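PDB 4H0C: Phospholipase/Carboxylesterase from Dyadobacter fermentans, which probably hydrolyses carboxylic esters, perhaps including palmitoyl thioesters on proteins. Local coordinates for residues Q95-A99 and E100-F104; G86-V89 and A90-A94; A36-I39 and S40-K43; V44-L47 and D48-A51. All blocks are in the same frame, centred on the assembly; numbering follows the deposited sequence.

Contact 1 of 4, residues Q95-A99 and E100-F104; sequences QGIPA and EQIYF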
# COMPACT_ATOMS: atom_id res chain seq x y z
N GLN A 95 -1.61 16.92 11.40
CA GLN A 95 -1.22 16.65 12.79
C GLN A 95 0.24 16.96 12.98
O GLN A 95 0.77 16.80 14.08
CB GLN A 95 -1.44 15.17 13.17
CG GLN A 95 -2.85 14.64 12.99
CD GLN A 95 -3.79 15.04 14.11
OE1 GLN A 95 -3.41 15.75 15.05
NE2 GLN A 95 -5.04 14.57 14.02
N GLY A 96 0.91 17.40 11.91
CA GLY A 96 2.30 17.86 11.97
C GLY A 96 3.39 16.83 11.65
O GLY A 96 4.57 17.06 11.93
N ILE A 97 2.99 15.70 11.06
CA ILE A 97 3.95 14.68 10.61
C ILE A 97 4.11 14.85 9.11
O ILE A 97 3.14 14.63 8.36
CB ILE A 97 3.52 13.25 10.99
CG1 ILE A 97 3.46 13.14 12.53
CG2 ILE A 97 4.44 12.19 10.36
CD1 ILE A 97 2.91 11.84 13.08
N PRO A 98 5.32 15.25 8.67
CA PRO A 98 5.61 15.49 7.25
C PRO A 98 5.61 14.19 6.45
O PRO A 98 5.86 13.11 7.01
CB PRO A 98 7.01 16.10 7.27
CG PRO A 98 7.63 15.50 8.47
CD PRO A 98 6.53 15.45 9.50
N ALA A 99 5.35 14.29 5.14
CA ALA A 99 5.24 13.08 4.29
C ALA A 99 6.50 12.22 4.33
O ALA A 99 6.42 11.00 4.23
CB ALA A 99 4.89 13.49 2.85
N GLU A 100 7.66 12.84 4.53
CA GLU A 100 8.91 12.09 4.60
C GLU A 100 9.06 11.18 5.84
O GLU A 100 9.98 10.34 5.88
CB GLU A 100 10.13 13.00 4.43
CG GLU A 100 10.40 13.88 5.63
CD GLU A 100 11.74 14.58 5.54
OE1 GLU A 100 12.43 14.44 4.50
OE2 GLU A 100 12.10 15.25 6.52
N GLN A 101 8.14 11.33 6.79
CA GLN A 101 8.04 10.47 7.97
C GLN A 101 6.77 9.62 7.92
O GLN A 101 6.38 9.04 8.93
CB GLN A 101 8.05 11.29 9.27
CG GLN A 101 9.33 12.08 9.51
CD GLN A 101 10.58 11.23 9.47
OE1 GLN A 101 10.57 10.04 9.81
NE2 GLN A 101 11.68 11.83 9.05
N ILE A 102 6.12 9.55 6.74
CA ILE A 102 4.91 8.75 6.58
C ILE A 102 5.27 7.51 5.79
O ILE A 102 5.91 7.60 4.71
CB ILE A 102 3.72 9.51 5.91
CG1 ILE A 102 3.29 10.71 6.76
CG2 ILE A 102 2.53 8.56 5.72
CD1 ILE A 102 2.29 11.66 6.09
N TYR A 103 4.91 6.36 6.35
CA TYR A 103 5.17 5.04 5.76
C TYR A 103 3.86 4.44 5.31
O TYR A 103 2.79 4.84 5.78
CB TYR A 103 5.81 4.14 6.82
CG TYR A 103 7.18 4.60 7.25
CD1 TYR A 103 7.34 5.76 8.05
CD2 TYR A 103 8.32 3.92 6.85
CE1 TYR A 103 8.60 6.18 8.45
CE2 TYR A 103 9.58 4.34 7.24
CZ TYR A 103 9.73 5.47 8.04
OH TYR A 103 11.01 5.87 8.40
N PHE A 104 3.93 3.50 4.36
CA PHE A 104 2.74 2.78 3.89
C PHE A 104 3.00 1.29 3.92
O PHE A 104 4.11 0.83 3.59
CB PHE A 104 2.37 3.16 2.45
CG PHE A 104 2.02 4.61 2.26
CD1 PHE A 104 3.03 5.59 2.22
CD2 PHE A 104 0.70 5.01 2.12
CE1 PHE A 104 2.71 6.93 2.06
CE2 PHE A 104 0.38 6.37 1.94
CZ PHE A 104 1.39 7.32 1.92
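The turn that carries the chain from helix 77-94 into strand 102-107 is a short 3-10 bend, drawn tight by two backbone bonds from Gln101 and Ile102 back to Pro98 and Ala99. Gln101 N donates to Pro98 O at 2.9 Å, and Ile102 N reaches Ala99 O at the same length of 2.9 Å. Just upstream, Gly96 ends the helix in a Schellman motif with positive phi. This is a helix-to-strand link of an alpha/beta hydrolase sheet, and Ile102 is its first strand residue, its backbone hydrogen-bonded to Gly126, just before strand 127-131. The CG1 arm of Ile102 stands anti to its carbonyl carbon (chi1 -61°), which turns CD1 back towards the bend, 3.7 Å from Ala99 CA. Ile97 packs on the same side chain, its CG2 4.1 Å from Ile102 CG1, and crosses Gln101 at about a right angle with CG2 3.9 Å from Gln101 CB. Both isoleucines are buried and also rest on Ile92, so the link is packed against the last turns of the helix it leaves. Pro98 and Gln101 instead run alongside each other, the proline CG 4.0 Å from Gln101 CG.

Contact 2 of 4, residues G86-V89 and A90-A94; sequences GEVV and AEIEA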
# COMPACT_ATOMS: atom_id res chain seq x y z
N GLY A 86 -5.82 9.31 0.49
CA GLY A 86 -5.40 10.72 0.43
C GLY A 86 -5.89 11.53 1.63
O GLY A 86 -5.17 12.40 2.13
N GLU A 87 -7.13 11.30 2.05
CA GLU A 87 -7.67 11.94 3.28
C GLU A 87 -6.83 11.58 4.52
O GLU A 87 -6.53 12.46 5.36
CB GLU A 87 -9.14 11.57 3.50
CG GLU A 87 -9.76 12.14 4.77
CD GLU A 87 -9.59 13.65 4.92
OE1 GLU A 87 -9.90 14.39 3.96
OE2 GLU A 87 -9.16 14.12 6.00
N VAL A 88 -6.48 10.29 4.64
CA VAL A 88 -5.67 9.83 5.76
C VAL A 88 -4.31 10.53 5.75
O VAL A 88 -3.88 11.08 6.79
CB VAL A 88 -5.48 8.29 5.74
CG1 VAL A 88 -4.44 7.85 6.78
CG2 VAL A 88 -6.81 7.57 5.94
N VAL A 89 -3.65 10.54 4.59
CA VAL A 89 -2.36 11.27 4.45
C VAL A 89 -2.51 12.74 4.83
O VAL A 89 -1.68 13.28 5.60
CB VAL A 89 -1.72 11.11 3.06
CG1 VAL A 89 -0.49 12.02 2.91
CG2 VAL A 89 -1.38 9.63 2.78
N ALA A 90 -3.56 13.39 4.32
CA ALA A 90 -3.82 14.79 4.66
C ALA A 90 -4.00 14.99 6.16
O ALA A 90 -3.47 15.95 6.73
CB ALA A 90 -5.05 15.31 3.90
N GLU A 91 -4.75 14.10 6.81
CA GLU A 91 -4.94 14.20 8.28
C GLU A 91 -3.61 14.12 9.04
O GLU A 91 -3.32 14.93 9.93
CB GLU A 91 -5.91 13.13 8.78
CG GLU A 91 -7.36 13.40 8.40
CD GLU A 91 -8.36 12.44 9.05
OE1 GLU A 91 -9.49 12.34 8.54
OE2 GLU A 91 -8.01 11.80 10.07
N ILE A 92 -2.78 13.14 8.65
CA ILE A 92 -1.47 12.96 9.25
C ILE A 92 -0.62 14.22 9.10
O ILE A 92 -0.03 14.71 10.09
CB ILE A 92 -0.75 11.72 8.69
CG1 ILE A 92 -1.54 10.47 9.08
CG2 ILE A 92 0.67 11.61 9.26
CD1 ILE A 92 -1.18 9.21 8.29
N GLU A 93 -0.57 14.77 7.88
CA GLU A 93 0.21 15.99 7.68
C GLU A 93 -0.35 17.15 8.50
O GLU A 93 0.43 17.94 9.02
CB GLU A 93 0.31 16.36 6.21
CG GLU A 93 1.06 15.32 5.38
CD GLU A 93 1.15 15.71 3.91
OE1 GLU A 93 0.33 15.22 3.12
OE2 GLU A 93 2.01 16.52 3.55
N ALA A 94 -1.67 17.22 8.67
CA ALA A 94 -2.27 18.29 9.47
C ALA A 94 -1.97 18.13 10.98
O ALA A 94 -2.07 19.11 11.74
CB ALA A 94 -3.78 18.41 9.22
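A trans first torsion in Glu87 (chi1 178°), followed by a bend at chi2, carries its carboxylate forward by one turn to Glu91, whose own chain is extended beyond CG. The two acids cross with their carboxylate planes 56° apart. Glu87 OE2 comes 3.1 Å from Glu91 OE1, a pairing of like charges that is likely to raise the proton affinity of one or both groups, and equally close, 3.1 Å, to Glu91 CG. Lys9 forms a long, weak ion pair with Glu91, which may offset part of the repulsion. With an alanine here instead of Glu91, Lys9 would probably lose this weak partner and the Glu87 carboxylate the CG it rests against, leaving it freer to turn. One residue on, Val88 and Ile92 lie side by side and point the same way, Val88 CG1 3.8 Å from Ile92 CD1. Val89 and Glu93 are paired likewise: Val89 CG1 sits 3.3 Å from Glu93 OE1, an oxygen held by a salt bridge to Arg123. The backbone bonds are regular, Glu93 N to Val89 O at 2.9 Å for instance. Glu87 and Glu91 along one side, and Val88, Val89 and Ile92 turned to strands 23-28, 50-55 and 102-107, make this an amphipathic helix packed on the central sheet of an alpha/beta hydrolase.

Contact 3 of 4, residues A36-I39 and S40-K43; sequences ADII and SLQK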
# COMPACT_ATOMS: atom_id res chain seq x y z
N ALA A 36 -8.88 -3.53 11.71
CA ALA A 36 -8.40 -4.14 12.97
C ALA A 36 -7.43 -5.30 12.71
O ALA A 36 -6.45 -5.46 13.45
CB ALA A 36 -9.56 -4.60 13.85
N ASP A 37 -7.73 -6.09 11.67
CA ASP A 37 -6.87 -7.19 11.21
C ASP A 37 -5.48 -6.66 10.91
O ASP A 37 -4.51 -7.00 11.59
CB ASP A 37 -7.41 -7.84 9.92
CG ASP A 37 -8.64 -8.71 10.15
OD1 ASP A 37 -8.81 -9.23 11.27
OD2 ASP A 37 -9.42 -8.88 9.18
N ILE A 38 -5.40 -5.81 9.89
CA ILE A 38 -4.12 -5.32 9.35
C ILE A 38 -3.26 -4.64 10.42
O ILE A 38 -2.04 -4.78 10.42
CB ILE A 38 -4.29 -4.45 8.06
CG1 ILE A 38 -3.01 -4.46 7.19
CG2 ILE A 38 -4.73 -3.01 8.38
CD1 ILE A 38 -2.64 -5.79 6.58
N ILE A 39 -3.91 -3.94 11.36
CA ILE A 39 -3.19 -3.31 12.48
C ILE A 39 -2.43 -4.33 13.32
O ILE A 39 -1.34 -4.04 13.83
CB ILE A 39 -4.13 -2.46 13.34
CG1 ILE A 39 -4.49 -1.20 12.57
CG2 ILE A 39 -3.50 -2.12 14.69
CD1 ILE A 39 -5.52 -0.32 13.25
N SER A 40 -2.96 -5.55 13.42
CA SER A 40 -2.29 -6.55 14.25
C SER A 40 -0.89 -6.92 13.72
O SER A 40 -0.12 -7.59 14.42
CB SER A 40 -3.16 -7.79 14.43
OG SER A 40 -3.31 -8.47 13.21
N LEU A 41 -0.57 -6.50 12.49
CA LEU A 41 0.80 -6.70 11.98
C LEU A 41 1.83 -5.92 12.79
O LEU A 41 3.02 -6.19 12.69
CB LEU A 41 0.93 -6.37 10.49
CG LEU A 41 0.39 -7.41 9.49
CD1 LEU A 41 0.28 -6.84 8.09
CD2 LEU A 41 1.20 -8.71 9.47
N GLN A 42 1.38 -4.97 13.60
CA GLN A 42 2.30 -4.24 14.47
C GLN A 42 2.95 -5.16 15.51
O GLN A 42 3.94 -4.80 16.14
CB GLN A 42 1.60 -3.07 15.16
CG GLN A 42 0.67 -3.49 16.29
CD GLN A 42 0.03 -2.26 16.91
OE1 GLN A 42 0.72 -1.37 17.38
NE2 GLN A 42 -1.29 -2.22 16.92
N LYS A 43 2.40 -6.35 15.68
CA LYS A 43 2.96 -7.35 16.60
C LYS A 43 4.26 -7.95 16.07
O LYS A 43 5.04 -8.50 16.85
CB LYS A 43 1.95 -8.44 16.91
CG LYS A 43 0.80 -7.98 17.79
CD LYS A 43 -0.23 -9.09 17.93
CE LYS A 43 -1.54 -8.57 18.50
NZ LYS A 43 -2.61 -9.58 18.31
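From Ala36 to Lys43 the backbone tightens from alpha-helical to 3-10 winding, so that Leu41 N bonds to Ile38 O and Gln42 N to Ile39 O, while the bond from Ser40 N to Ala36 O survives only as a weak one at 3.5 Å. At this change of pitch Ser40 N bonds to Asp37 O at 2.8 Å. With chi1 at 67°, the serine hydroxyl sits between its own backbone N and carbonyl carbon, which turns it back along the helix towards that oxygen; the modelled distance of 2.5 Å from Ser40 OG to Asp37 O is too short to be taken at face value. Ile38 and Leu41 meet through their outermost methyls, Ile38 CD1 lying 3.5 Å from Leu41 CD1, closer than ordinary van der Waals contact; both side chains also touch Met27 of strand 23-28. Ile39 and Gln42 run alongside each other, pointing the same way, with Ile39 CG2 3.1 Å from Gln42 NE2. That amide nitrogen is bonded to Ser14 OG of strand 11-15. A leucine in place of Gln42 would probably leave the Ser14 hydroxyl without this partner and remove a polar tie to the edge strand. The chemistry is thus divided: aliphatic branches of Ile38 and Ile39 bind the helix to the sheet, whereas backbone bonds and the Gln42 amide supply the polar ties where the winding changes, the serine hydroxyl being a probable second donor to Asp37 O.

Contact 4 of 4, residues V44-L47 and D48-A51; sequences VLKL and DEMA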
# COMPACT_ATOMS: atom_id res chain seq x y z
N VAL A 44 4.50 -7.85 14.75
CA VAL A 44 5.67 -8.46 14.10
C VAL A 44 6.50 -7.47 13.25
O VAL A 44 7.70 -7.69 13.06
CB VAL A 44 5.33 -9.74 13.27
CG1 VAL A 44 4.82 -10.84 14.19
CG2 VAL A 44 4.34 -9.46 12.14
N LEU A 45 5.87 -6.40 12.76
CA LEU A 45 6.58 -5.32 12.08
C LEU A 45 7.06 -4.27 13.08
O LEU A 45 6.37 -3.99 14.07
CB LEU A 45 5.66 -4.65 11.07
CG LEU A 45 5.28 -5.48 9.84
CD1 LEU A 45 4.19 -4.78 9.04
CD2 LEU A 45 6.51 -5.74 8.97
N LYS A 46 8.25 -3.71 12.82
CA LYS A 46 8.84 -2.67 13.67
C LYS A 46 8.13 -1.33 13.42
O LYS A 46 8.62 -0.50 12.65
CB LYS A 46 10.35 -2.57 13.37
CG LYS A 46 11.13 -1.61 14.26
CD LYS A 46 12.65 -1.80 14.13
CE LYS A 46 13.40 -0.47 14.15
NZ LYS A 46 12.82 0.62 14.98
N LEU A 47 6.98 -1.14 14.08
CA LEU A 47 6.17 0.08 13.90
C LEU A 47 5.98 0.83 15.21
O LEU A 47 5.08 1.65 15.35
CB LEU A 47 4.80 -0.28 13.32
CG LEU A 47 4.87 -0.99 11.96
CD1 LEU A 47 3.49 -1.49 11.60
CD2 LEU A 47 5.41 -0.05 10.88
N ASP A 48 6.82 0.53 16.19
CA ASP A 48 6.57 1.01 17.55
C ASP A 48 6.73 2.53 17.71
O ASP A 48 6.24 3.09 18.69
CB ASP A 48 7.43 0.24 18.56
CG ASP A 48 8.88 0.58 18.43
OD1 ASP A 48 9.49 0.14 17.43
OD2 ASP A 48 9.40 1.28 19.33
N GLU A 49 7.39 3.20 16.75
CA GLU A 49 7.50 4.67 16.77
C GLU A 49 6.43 5.37 15.92
O GLU A 49 6.38 6.62 15.85
CB GLU A 49 8.90 5.13 16.36
CG GLU A 49 9.94 4.77 17.41
CD GLU A 49 11.36 4.99 16.94
OE1 GLU A 49 11.76 4.37 15.92
OE2 GLU A 49 12.08 5.78 17.59
N MSE A 50 5.54 4.58 15.32
CA MSE A 50 4.54 5.15 14.41
C MSE A 50 3.16 5.33 15.03
O MSE A 50 2.68 4.48 15.82
CB MSE A 50 4.34 4.29 13.16
CG MSE A 50 5.44 4.42 12.07
SE MSE A 50 7.10 3.65 12.73
CE MSE A 50 7.93 3.45 10.99
N ALA A 51 2.53 6.45 14.66
CA ALA A 51 1.09 6.59 14.77
C ALA A 51 0.53 5.74 13.64
O ALA A 51 0.92 5.91 12.49
CB ALA A 51 0.67 8.05 14.62
O HOH W 1 9.60 1.88 15.03
O HOH W 2 14.27 3.12 14.67
O HOH W 3 3.15 1.94 17.41
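A type I beta turn from Leu47 to Met50 brings the chain into strand 50-55, closed by the bond from Met50 N to Leu47 O at 3.0 Å. Water 3 joins the same oxygen, Leu47 O, at 2.8 Å, bridging it to Met50 O. On the outer side, Lys46 follows a trans first torsion (chi1 -175°) and then bends at chi3 and chi4, which swings its ammonium over the turn towards two acids. Lys46 NZ stays 4.0 Å from Glu49 OE1, beyond a salt bridge, and the gap is bridged by solvent: water 2 accepts from Lys46 NZ at 2.9 Å and donates to Glu49 OE1. Water 1 is bonded to Asp48 OD1 at 3.0 Å and to Glu49 N, with only weak links to Lys46 NZ and Glu49 OE1. Lys46 is itself the centre of an inverse gamma turn, so two turns in succession lead into the strand, which in this alpha/beta hydrolase lies between strands 11-15 and 23-28 of the central sheet. The buried side chains, Leu47 and Met50, meet through apolar atoms. Met50, a selenomethionine, is bent at chi2 and places SE 3.9 Å from Leu47 CA, while its CE lies 4.3 Å from Leu47 CD2; Leu209 touches both side chains.

Overall arrangement
Along the chain the order is contact 3, contact 4, contact 2, contact 1. Contacts 3 and 4 adjoin, their centres 10 Å apart, and together lead from helix 35-39 into strand 50-55, with Gln42 packing on Leu47. Contacts 2 and 1 do the same for helix 77-94 and strand 102-107, centres 9 Å apart, where Ile92 meets both Ile97 and Ile102. The two pairs join at the sheet: Tyr103 of contact 1 touches Met50 of contact 4, although strand 23-28 runs between their strands. Contacts 2 and 3, by contrast, are about 20 Å apart between centres. Two successive helix-to-strand connections thus illustrate how an alpha/beta hydrolase fastens its helices to one shared sheet.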